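Local coordinates for glycoside hydrolase family protein (Novosphingobium sp. PP1Y, PDB 6Q2F) that acts as an alpha-L-rhamnosidase, a glycoside hydrolase that probably releases terminal L-rhamnose from its glycosylated substrates, at residues R54-W59 and D125-I130; L75-R80 and S706-A711; K688-S693 and N1096-R1101. All coordinates share one frame; numbering follows the deposited sequence.

From the N terminus the chain passes barrel strand 56-62 and helix 68-81 to reach strand 127-131, where contact 1 closes a loop of 65 residues inside the barrel. Contact 2 opens on helix 68-81, within that loop, and closes far later at 706-711, so contacts 1 and 2 cross. Contact 3 opens before contact 2 closes, crossing it, and ties the loop after barrel strand 674-677 to the start of helix 1099-1105; contacts 1 and 3 follow in series. Met-78 packs on Trp-59, joining contacts 1 and 2. Ser-706 OG lies 2.7 Å from Asn-1096 O, a probable hydrogen bond by which contacts 2 and 3 touch, linking the loop before helix 712-726 to the galactose-binding-like domain.

Contact 1: R54-W59 and D125-I130; sequences RPRVWW and DLELAI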
loop_
_atom_site.group_PDB
_atom_site.type_symbol
_atom_site.label_atom_id
_atom_site.label_comp_id
_atom_site.label_asym_id
_atom_site.label_seq_id
_atom_site.Cartn_x
_atom_site.Cartn_y
_atom_site.Cartn_z
ATOM N N ARG A 54 14.849 -8.289 -14.267
ATOM C CA ARG A 54 15.462 -6.983 -14.094
ATOM C C ARG A 54 14.432 -5.972 -13.590
ATOM O O ARG A 54 13.275 -6.008 -14.005
ATOM C CB ARG A 54 16.077 -6.535 -15.411
ATOM C CG ARG A 54 17.218 -7.448 -15.802
ATOM C CD ARG A 54 17.895 -7.103 -17.123
ATOM N NE ARG A 54 19.107 -7.920 -17.212
ATOM C CZ ARG A 54 20.186 -7.713 -16.451
ATOM N NH1 ARG A 54 20.194 -6.709 -15.565
ATOM N NH2 ARG A 54 21.241 -8.516 -16.561
ATOM N N PRO A 55 14.810 -5.086 -12.672
ATOM C CA PRO A 55 13.817 -4.203 -12.072
ATOM C C PRO A 55 13.344 -3.158 -13.066
ATOM O O PRO A 55 14.005 -2.847 -14.064
ATOM C CB PRO A 55 14.570 -3.548 -10.912
ATOM C CG PRO A 55 15.962 -3.435 -11.435
ATOM C CD PRO A 55 16.169 -4.745 -12.212
ATOM N N ARG A 56 12.164 -2.630 -12.779
ATOM C CA ARG A 56 11.581 -1.544 -13.546
ATOM C C ARG A 56 11.816 -0.233 -12.806
ATOM O O ARG A 56 12.231 -0.216 -11.644
ATOM C CB ARG A 56 10.085 -1.790 -13.744
ATOM C CG ARG A 56 9.698 -2.756 -14.861
ATOM C CD ARG A 56 10.219 -4.187 -14.711
ATOM N NE ARG A 56 9.633 -5.004 -15.780
ATOM C CZ ARG A 56 10.194 -6.066 -16.343
ATOM N NH1 ARG A 56 11.397 -6.488 -15.929
ATOM N NH2 ARG A 56 9.534 -6.704 -17.313
ATOM N N VAL A 57 11.542 0.880 -13.487
ATOM C CA VAL A 57 11.520 2.184 -12.831
ATOM C C VAL A 57 10.241 2.923 -13.209
ATOM O O VAL A 57 9.678 2.738 -14.289
ATOM C CB VAL A 57 12.752 3.053 -13.183
ATOM C CG1 VAL A 57 14.043 2.301 -12.842
ATOM C CG2 VAL A 57 12.705 3.466 -14.637
ATOM N N TRP A 58 9.776 3.761 -12.301
ATOM C CA TRP A 58 8.810 4.770 -12.664
ATOM C C TRP A 58 9.544 5.910 -13.367
ATOM O O TRP A 58 10.702 6.222 -13.059
ATOM C CB TRP A 58 8.058 5.272 -11.426
ATOM C CG TRP A 58 6.935 4.342 -11.046
ATOM C CD1 TRP A 58 6.671 3.120 -11.594
ATOM C CD2 TRP A 58 5.904 4.578 -10.079
ATOM N NE1 TRP A 58 5.551 2.575 -11.015
ATOM C CE2 TRP A 58 5.058 3.451 -10.090
ATOM C CE3 TRP A 58 5.601 5.641 -9.222
ATOM C CZ2 TRP A 58 3.949 3.341 -9.255
ATOM C CZ3 TRP A 58 4.493 5.534 -8.394
ATOM C CH2 TRP A 58 3.676 4.398 -8.423
ATOM N N TRP A 59 8.869 6.521 -14.338
ATOM C CA TRP A 59 9.523 7.438 -15.284
ATOM C C TRP A 59 8.594 8.631 -15.519
ATOM O O TRP A 59 7.863 8.697 -16.509
ATOM C CB TRP A 59 9.852 6.691 -16.570
ATOM C CG TRP A 59 10.625 7.433 -17.606
ATOM C CD1 TRP A 59 11.835 8.083 -17.454
ATOM C CD2 TRP A 59 10.308 7.495 -18.994
ATOM N NE1 TRP A 59 12.251 8.579 -18.672
ATOM C CE2 TRP A 59 11.330 8.232 -19.629
ATOM C CE3 TRP A 59 9.244 7.020 -19.761
ATOM C CZ2 TRP A 59 11.316 8.497 -20.992
ATOM C CZ3 TRP A 59 9.220 7.300 -21.113
ATOM C CH2 TRP A 59 10.256 8.023 -21.717
ATOM N N ASP A 125 14.107 -3.274 -26.003
ATOM C CA ASP A 125 13.623 -4.411 -25.223
ATOM C C ASP A 125 13.411 -4.033 -23.754
ATOM O O ASP A 125 13.844 -4.723 -22.836
ATOM C CB ASP A 125 14.560 -5.622 -25.351
ATOM C CG ASP A 125 13.941 -6.886 -24.784
ATOM O OD1 ASP A 125 12.720 -6.858 -24.511
ATOM O OD2 ASP A 125 14.656 -7.891 -24.604
ATOM N N LEU A 126 12.712 -2.909 -23.559
ATOM C CA LEU A 126 12.263 -2.447 -22.250
ATOM C C LEU A 126 10.746 -2.551 -22.198
ATOM O O LEU A 126 10.063 -2.088 -23.113
ATOM C CB LEU A 126 12.706 -0.996 -21.994
ATOM C CG LEU A 126 14.216 -0.810 -21.979
ATOM C CD1 LEU A 126 14.637 0.662 -22.044
ATOM C CD2 LEU A 126 14.776 -1.485 -20.740
ATOM N N GLU A 127 10.226 -3.152 -21.135
ATOM C CA GLU A 127 8.781 -3.227 -20.933
ATOM C C GLU A 127 8.244 -1.853 -20.550
ATOM O O GLU A 127 8.579 -1.327 -19.487
ATOM C CB GLU A 127 8.448 -4.240 -19.844
ATOM C CG GLU A 127 7.003 -4.165 -19.373
ATOM C CD GLU A 127 6.732 -5.028 -18.153
ATOM O OE1 GLU A 127 6.323 -6.187 -18.314
ATOM O OE2 GLU A 127 6.943 -4.525 -17.030
ATOM N N LEU A 128 7.381 -1.282 -21.386
ATOM C CA LEU A 128 6.835 0.048 -21.131
ATOM C C LEU A 128 5.426 -0.074 -20.568
ATOM O O LEU A 128 4.588 -0.785 -21.132
ATOM C CB LEU A 128 6.832 0.888 -22.409
ATOM C CG LEU A 128 6.103 2.231 -22.323
ATOM C CD1 LEU A 128 6.709 3.112 -21.233
ATOM C CD2 LEU A 128 6.151 2.957 -23.664
ATOM N N ALA A 129 5.172 0.612 -19.456
ATOM C CA ALA A 129 3.847 0.691 -18.864
ATOM C C ALA A 129 3.368 2.137 -18.800
ATOM O O ALA A 129 4.161 3.084 -18.773
ATOM C CB ALA A 129 3.836 0.095 -17.443
ATOM N N ILE A 130 2.047 2.291 -18.770
ATOM C CA ILE A 130 1.405 3.579 -18.535
ATOM C C ILE A 130 0.461 3.432 -17.359
ATOM O O ILE A 130 0.023 2.335 -17.020
ATOM C CB ILE A 130 0.639 4.085 -19.770
ATOM C CG1 ILE A 130 -0.443 3.058 -20.167
ATOM C CG2 ILE A 130 1.609 4.325 -20.894
ATOM C CD1 ILE A 130 -1.371 3.563 -21.293
#
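Arg-56 and Glu-127 pair across the interior of a (beta/alpha)8 barrel, whose eight parallel strands close when 674-677 meets 56-62. Their strands, 56-62 and 127-131, are not neighbours, since 85-91 runs between them; Arg-56 CA and Glu-127 CA stand 8.1 Å apart, and side chains bridge the gap. From CB, which points at the other strand, the Arg-56 chain folds at chi2 (61°) and brings its guanidinium round to the carboxylate. CG and CD pass loosely by Glu-127 OE2, with CG at 3.9 Å. NE then gives OE2 a nearly straight salt-bridging hydrogen bond of 3.0 Å (168° at the hydrogen). The bond lies in the guanidinium plane, yet it meets OE2 from above the carboxylate plane; the two planes are 76° apart. OE2 also bonds to Tyr-581 OH, so the carboxylate oxygen has two polar partners. NH2 lies 3.4 Å from both Glu-127 OE1 and Glu-127 OE2 and also comes near Arg-674 NH1; the carboxylate would probably offset that concentration of positive charge. NH1 turns back to its own segment and, in addition to a bond to Ser-51 O, donates to Arg-54 O at 2.7 Å, in the plane of that carbonyl.

Contact 2: L75-R80 and S706-A711; sequences LEWMKR and SWAEMA
Arg-80 and Glu-709 form a bidentate, side-on salt bridge between helix 68-81 and the turn that precedes helix 712-726. Arg-80 NE bonds to Glu-709 OE2 at 2.9 Å and Arg-80 NH2 to Glu-709 OE1 at 2.8 Å. Both bonds stay close to the guanidinium plane; the two planes are 28° apart, and each oxygen is met on its syn side but some 25° out of the carboxylate plane. Although both residues are exposed, two bonds to separate oxygens should restrain rotation of the carboxylate. Trp-77 CA backs one guanidinium face, 3.5 Å above the plane of Arg-80 and near its rim.

One helical turn earlier, Trp-77 makes a further hydrogen bond. With CG anti to the backbone nitrogen (chi1 171°), the indole reaches out to the loop, and NE1 donates to Ala-708 O at 3.0 Å. The N-H points straight at the oxygen, which lies in the ring plane, but the donor sits well above the carbonyl plane. That carbonyl also accepts a weak turn bond from Ala-711 N. Ala-708 CB rests 3.6 Å from Trp-77 NE1, while Glu-709 OE1 comes within 3.4 Å of Trp-77 CD1, at a slant to the ring.

Farther out, Phe-701 meets the indole edge-to-face, and Arg-712 NH1 bonds to Arg-80 O. Behind the helix, Leu-75 and Met-78 pack on Trp-59 of barrel strand 56-62; beyond the turn, Trp-707 and Met-710 pack on strands 1057-1062 and 1086-1095, so the 706-711 turn is wedged between the barrel's first helix and the galactose-binding-like domain.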
loop_
_atom_site.group_PDB
_atom_site.type_symbol
_atom_site.label_atom_id
_atom_site.label_comp_id
_atom_site.label_asym_id
_atom_site.label_seq_id
_atom_site.Cartn_x
_atom_site.Cartn_y
_atom_site.Cartn_z
ATOM N N LEU A 75 16.476 6.101 -22.073
ATOM C CA LEU A 75 16.269 4.669 -22.257
ATOM C C LEU A 75 17.576 3.965 -22.596
ATOM O O LEU A 75 17.758 2.797 -22.236
ATOM C CB LEU A 75 15.202 4.422 -23.321
ATOM C CG LEU A 75 13.757 4.369 -22.799
ATOM C CD1 LEU A 75 13.351 5.667 -22.108
ATOM C CD2 LEU A 75 12.785 4.025 -23.922
ATOM N N GLU A 76 18.509 4.663 -23.245
ATOM C CA GLU A 76 19.826 4.076 -23.455
ATOM C C GLU A 76 20.582 3.944 -22.136
ATOM O O GLU A 76 21.329 2.977 -21.946
ATOM C CB GLU A 76 20.640 4.905 -24.458
ATOM C CG GLU A 76 20.136 4.811 -25.909
ATOM C CD GLU A 76 20.811 5.820 -26.813
ATOM O OE1 GLU A 76 20.851 5.577 -28.036
ATOM O OE2 GLU A 76 21.303 6.839 -26.300
ATOM N N TRP A 77 20.418 4.907 -21.217
ATOM C CA TRP A 77 21.017 4.765 -19.890
ATOM C C TRP A 77 20.473 3.531 -19.171
ATOM O O TRP A 77 21.230 2.757 -18.578
ATOM C CB TRP A 77 20.782 6.017 -19.047
ATOM C CG TRP A 77 21.191 5.794 -17.613
ATOM C CD1 TRP A 77 22.463 5.688 -17.133
ATOM C CD2 TRP A 77 20.325 5.600 -16.483
ATOM N NE1 TRP A 77 22.445 5.449 -15.773
ATOM C CE2 TRP A 77 21.144 5.395 -15.352
ATOM C CE3 TRP A 77 18.948 5.581 -16.320
ATOM C CZ2 TRP A 77 20.620 5.183 -14.074
ATOM C CZ3 TRP A 77 18.425 5.367 -15.047
ATOM C CH2 TRP A 77 19.256 5.173 -13.943
HETATM N N MSE A 78 19.165 3.317 -19.246
HETATM C CA MSE A 78 18.498 2.203 -18.578
HETATM C C MSE A 78 19.017 0.877 -19.083
HETATM O O MSE A 78 19.181 -0.066 -18.310
HETATM C CB MSE A 78 16.988 2.272 -18.783
HETATM C CG MSE A 78 16.296 3.389 -18.027
HETATM SE SE MSE A 78 14.363 3.506 -18.500
HETATM C CE MSE A 78 13.942 5.207 -17.652
ATOM N N LYS A 79 19.258 0.791 -20.393
ATOM C CA LYS A 79 19.891 -0.411 -20.930
ATOM C C LYS A 79 21.291 -0.596 -20.365
ATOM O O LYS A 79 21.627 -1.691 -19.903
ATOM C CB LYS A 79 19.928 -0.383 -22.455
ATOM C CG LYS A 79 18.568 -0.569 -23.076
ATOM C CD LYS A 79 17.909 -1.845 -22.549
ATOM C CE LYS A 79 18.615 -3.086 -23.045
ATOM N NZ LYS A 79 17.755 -4.266 -22.771
ATOM N N ARG A 80 22.121 0.463 -20.381
ATOM C CA ARG A 80 23.494 0.335 -19.873
ATOM C C ARG A 80 23.502 -0.217 -18.457
ATOM O O ARG A 80 24.345 -1.044 -18.096
ATOM C CB ARG A 80 24.226 1.685 -19.882
ATOM C CG ARG A 80 24.749 2.151 -21.223
ATOM C CD ARG A 80 25.860 3.227 -21.059
ATOM N NE ARG A 80 25.408 4.481 -20.457
ATOM C CZ ARG A 80 24.572 5.332 -21.050
ATOM N NH1 ARG A 80 24.074 5.045 -22.253
ATOM N NH2 ARG A 80 24.236 6.470 -20.443
ATOM N N SER A 706 24.627 11.249 -9.799
ATOM C CA SER A 706 26.086 11.375 -9.829
ATOM C C SER A 706 26.756 10.029 -10.094
ATOM O O SER A 706 27.713 9.941 -10.872
ATOM C CB SER A 706 26.597 11.986 -8.521
ATOM O OG SER A 706 25.976 11.394 -7.400
ATOM N N TRP A 707 26.245 8.960 -9.486
ATOM C CA TRP A 707 26.789 7.625 -9.688
ATOM C C TRP A 707 26.038 6.846 -10.766
ATOM O O TRP A 707 26.145 5.612 -10.821
ATOM C CB TRP A 707 26.784 6.854 -8.363
ATOM C CG TRP A 707 25.477 6.931 -7.613
ATOM C CD1 TRP A 707 25.073 7.935 -6.777
ATOM C CD2 TRP A 707 24.419 5.960 -7.615
ATOM N NE1 TRP A 707 23.820 7.655 -6.266
ATOM C CE2 TRP A 707 23.401 6.446 -6.762
ATOM C CE3 TRP A 707 24.239 4.724 -8.241
ATOM C CZ2 TRP A 707 22.210 5.738 -6.525
ATOM C CZ3 TRP A 707 23.066 4.024 -8.007
ATOM C CH2 TRP A 707 22.058 4.538 -7.154
ATOM N N ALA A 708 25.300 7.546 -11.632
ATOM C CA ALA A 708 24.410 6.868 -12.571
ATOM C C ALA A 708 25.173 5.944 -13.510
ATOM O O ALA A 708 24.700 4.847 -13.829
ATOM C CB ALA A 708 23.620 7.889 -13.376
ATOM N N GLU A 709 26.349 6.362 -13.980
ATOM C CA GLU A 709 27.073 5.475 -14.879
ATOM C C GLU A 709 27.788 4.354 -14.138
ATOM O O GLU A 709 28.473 3.547 -14.771
ATOM C CB GLU A 709 28.057 6.267 -15.731
ATOM C CG GLU A 709 27.357 7.259 -16.663
ATOM C CD GLU A 709 26.332 6.589 -17.572
ATOM O OE1 GLU A 709 25.330 7.262 -17.935
ATOM O OE2 GLU A 709 26.514 5.404 -17.919
HETATM N N MSE A 710 27.636 4.269 -12.827
HETATM C CA MSE A 710 28.164 3.127 -12.098
HETATM C C MSE A 710 27.076 2.363 -11.347
HETATM O O MSE A 710 27.357 1.692 -10.369
HETATM C CB MSE A 710 29.270 3.577 -11.142
HETATM C CG MSE A 710 30.582 3.895 -11.869
HETATM SE SE MSE A 710 31.977 4.653 -10.697
HETATM C CE MSE A 710 31.798 3.370 -9.207
ATOM N N ALA A 711 25.824 2.450 -11.816
ATOM C CA ALA A 711 24.712 1.803 -11.122
ATOM C C ALA A 711 24.466 0.369 -11.562
ATOM O O ALA A 711 23.646 -0.318 -10.942
ATOM C CB ALA A 711 23.427 2.614 -11.313
#

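Contact 3: K688-S693 and N1096-R1101; sequences KKPGLS and NTWVNR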
loop_
_atom_site.group_PDB
_atom_site.type_symbol
_atom_site.label_atom_id
_atom_site.label_comp_id
_atom_site.label_asym_id
_atom_site.label_seq_id
_atom_site.Cartn_x
_atom_site.Cartn_y
_atom_site.Cartn_z
ATOM N N LYS A 688 21.375 20.813 -17.185
ATOM C CA LYS A 688 20.996 21.068 -15.798
ATOM C C LYS A 688 21.235 19.807 -14.971
ATOM O O LYS A 688 20.531 18.803 -15.130
ATOM C CB LYS A 688 19.550 21.547 -15.727
ATOM C CG LYS A 688 19.460 23.064 -16.050
ATOM C CD LYS A 688 18.049 23.580 -16.070
ATOM C CE LYS A 688 18.042 25.105 -16.310
ATOM N NZ LYS A 688 18.562 25.464 -17.658
ATOM N N LYS A 689 22.243 19.853 -14.100
ATOM C CA LYS A 689 22.569 18.698 -13.251
ATOM C C LYS A 689 22.460 19.099 -11.783
ATOM O O LYS A 689 22.892 20.184 -11.420
ATOM C CB LYS A 689 23.975 18.173 -13.557
ATOM C CG LYS A 689 24.220 17.799 -15.010
ATOM C CD LYS A 689 25.718 17.784 -15.316
ATOM C CE LYS A 689 25.975 17.889 -16.824
ATOM N NZ LYS A 689 25.457 16.675 -17.530
ATOM N N PRO A 690 21.876 18.231 -10.940
ATOM C CA PRO A 690 21.271 16.956 -11.315
ATOM C C PRO A 690 19.919 17.120 -12.001
ATOM O O PRO A 690 19.413 16.151 -12.550
ATOM C CB PRO A 690 21.110 16.235 -9.974
ATOM C CG PRO A 690 20.967 17.339 -8.989
ATOM C CD PRO A 690 21.883 18.424 -9.483
ATOM N N GLY A 691 19.358 18.328 -11.988
ATOM C CA GLY A 691 18.183 18.594 -12.804
ATOM C C GLY A 691 16.829 18.373 -12.146
ATOM O O GLY A 691 16.654 18.646 -10.957
ATOM N N LEU A 692 15.847 17.910 -12.921
ATOM C CA LEU A 692 14.483 17.791 -12.422
ATOM C C LEU A 692 14.336 16.646 -11.425
ATOM O O LEU A 692 15.077 15.661 -11.462
ATOM C CB LEU A 692 13.522 17.548 -13.569
ATOM C CG LEU A 692 13.418 18.595 -14.659
ATOM C CD1 LEU A 692 12.438 18.056 -15.689
ATOM C CD2 LEU A 692 12.970 19.902 -14.098
ATOM N N SER A 693 13.357 16.798 -10.543
ATOM C CA SER A 693 13.030 15.805 -9.535
ATOM C C SER A 693 11.514 15.806 -9.428
ATOM O O SER A 693 10.876 16.806 -9.759
ATOM C CB SER A 693 13.661 16.168 -8.192
ATOM O OG SER A 693 13.195 17.426 -7.733
ATOM N N ASN A 1096 30.422 9.267 -5.619
ATOM C CA ASN A 1096 29.668 9.663 -4.434
ATOM C C ASN A 1096 28.323 10.231 -4.890
ATOM O O ASN A 1096 27.958 10.122 -6.062
ATOM C CB ASN A 1096 30.461 10.662 -3.594
ATOM C CG ASN A 1096 30.788 11.927 -4.357
ATOM O OD1 ASN A 1096 30.698 11.958 -5.588
ATOM N ND2 ASN A 1096 31.187 12.976 -3.634
ATOM N N THR A 1097 27.586 10.836 -3.958
ATOM C CA THR A 1097 26.301 11.457 -4.259
ATOM C C THR A 1097 26.490 12.927 -4.647
ATOM O O THR A 1097 27.569 13.507 -4.506
ATOM C CB THR A 1097 25.354 11.381 -3.063
ATOM O OG1 THR A 1097 25.893 12.160 -1.985
ATOM C CG2 THR A 1097 25.129 9.925 -2.607
ATOM N N TRP A 1098 25.402 13.535 -5.128
ATOM C CA TRP A 1098 25.392 14.962 -5.440
ATOM C C TRP A 1098 25.388 15.855 -4.215
ATOM O O TRP A 1098 25.453 17.079 -4.383
ATOM C CB TRP A 1098 24.162 15.326 -6.273
ATOM C CG TRP A 1098 24.343 15.121 -7.723
ATOM C CD1 TRP A 1098 23.730 14.166 -8.511
ATOM C CD2 TRP A 1098 25.199 15.872 -8.588
ATOM N NE1 TRP A 1098 24.157 14.300 -9.818
ATOM C CE2 TRP A 1098 25.050 15.342 -9.891
ATOM C CE3 TRP A 1098 26.065 16.961 -8.394
ATOM C CZ2 TRP A 1098 25.755 15.852 -10.992
ATOM C CZ3 TRP A 1098 26.756 17.472 -9.493
ATOM C CH2 TRP A 1098 26.597 16.915 -10.773
ATOM N N VAL A 1099 25.305 15.291 -3.009
ATOM C CA VAL A 1099 25.030 16.098 -1.820
ATOM C C VAL A 1099 26.091 17.183 -1.641
ATOM O O VAL A 1099 25.778 18.352 -1.374
ATOM C CB VAL A 1099 24.932 15.192 -0.578
ATOM C CG1 VAL A 1099 24.921 16.012 0.706
ATOM C CG2 VAL A 1099 23.695 14.316 -0.667
ATOM N N ASN A 1100 27.364 16.808 -1.778
ATOM C CA ASN A 1100 28.445 17.708 -1.403
ATOM C C ASN A 1100 28.564 18.864 -2.390
ATOM O O ASN A 1100 28.795 20.005 -1.987
ATOM C CB ASN A 1100 29.766 16.933 -1.305
ATOM C CG ASN A 1100 29.849 16.041 -0.065
ATOM O OD1 ASN A 1100 28.930 16.005 0.756
ATOM N ND2 ASN A 1100 30.963 15.319 0.074
ATOM N N ARG A 1101 28.422 18.588 -3.689
ATOM C CA ARG A 1101 28.451 19.663 -4.683
ATOM C C ARG A 1101 27.233 20.570 -4.563
ATOM O O ARG A 1101 27.305 21.751 -4.919
ATOM C CB ARG A 1101 28.524 19.079 -6.095
ATOM C CG ARG A 1101 28.805 20.114 -7.172
ATOM C CD ARG A 1101 30.155 20.816 -6.890
ATOM N NE ARG A 1101 29.994 22.140 -6.302
ATOM C CZ ARG A 1101 30.992 22.995 -6.086
ATOM N NH1 ARG A 1101 32.230 22.670 -6.413
ATOM N NH2 ARG A 1101 30.749 24.184 -5.552
#
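Pro-690 lies on the indole of Trp-1098, a CH-pi contact joining a loop that follows the last barrel strand to the start of helix 1099-1105 in the galactose-binding-like domain. The tight part is small and well defined. Pro-690 CB sits 3.8 Å from the centroid of the five-membered ring of Trp-1098 and 20° off the ring normal, hence over the face. The same CB is 3.6 Å from both Trp-1098 NE1 and Trp-1098 CD1, placing it over the NE1-CD1 bond, toward the rim of the ring system. A cis peptide leads into this proline: Lys-689 CA and Pro-690 CA are merely 2.9 Å apart, a bend consistent with two consecutive CB atoms meeting one tryptophan.

Lys-689 supplies the looser side. Its CB approaches the six-membered ring obliquely, 3.9 Å from Trp-1098 CZ2, and nothing farther along its chain touches the other segment. The chain leads away from the tryptophan to a partly exposed position, and NZ bonds to Asp-686 O instead.

The indole is held by partners beyond the loop as well. Its NE1 donates to Gln-704 O, and Ser-706 packs against it. On the backbone side, Thr-1097 OG1 accepts a weak capping bond from Val-1099 N at 3.3 Å. The opposing loop is pinned in turn by backbone bonds between Trp-1115 and both Lys-689 and Gly-691, in a short, weakly bonded parallel pairing with 1115-1116.

No hydrogen bond or ion pair spans the two segments. The attraction is therefore probably mostly dispersion, including that of the CH-pi contact; the indole's one N-H is already spent on Gln-704, a bond consistent with fixing the face it offers to the proline.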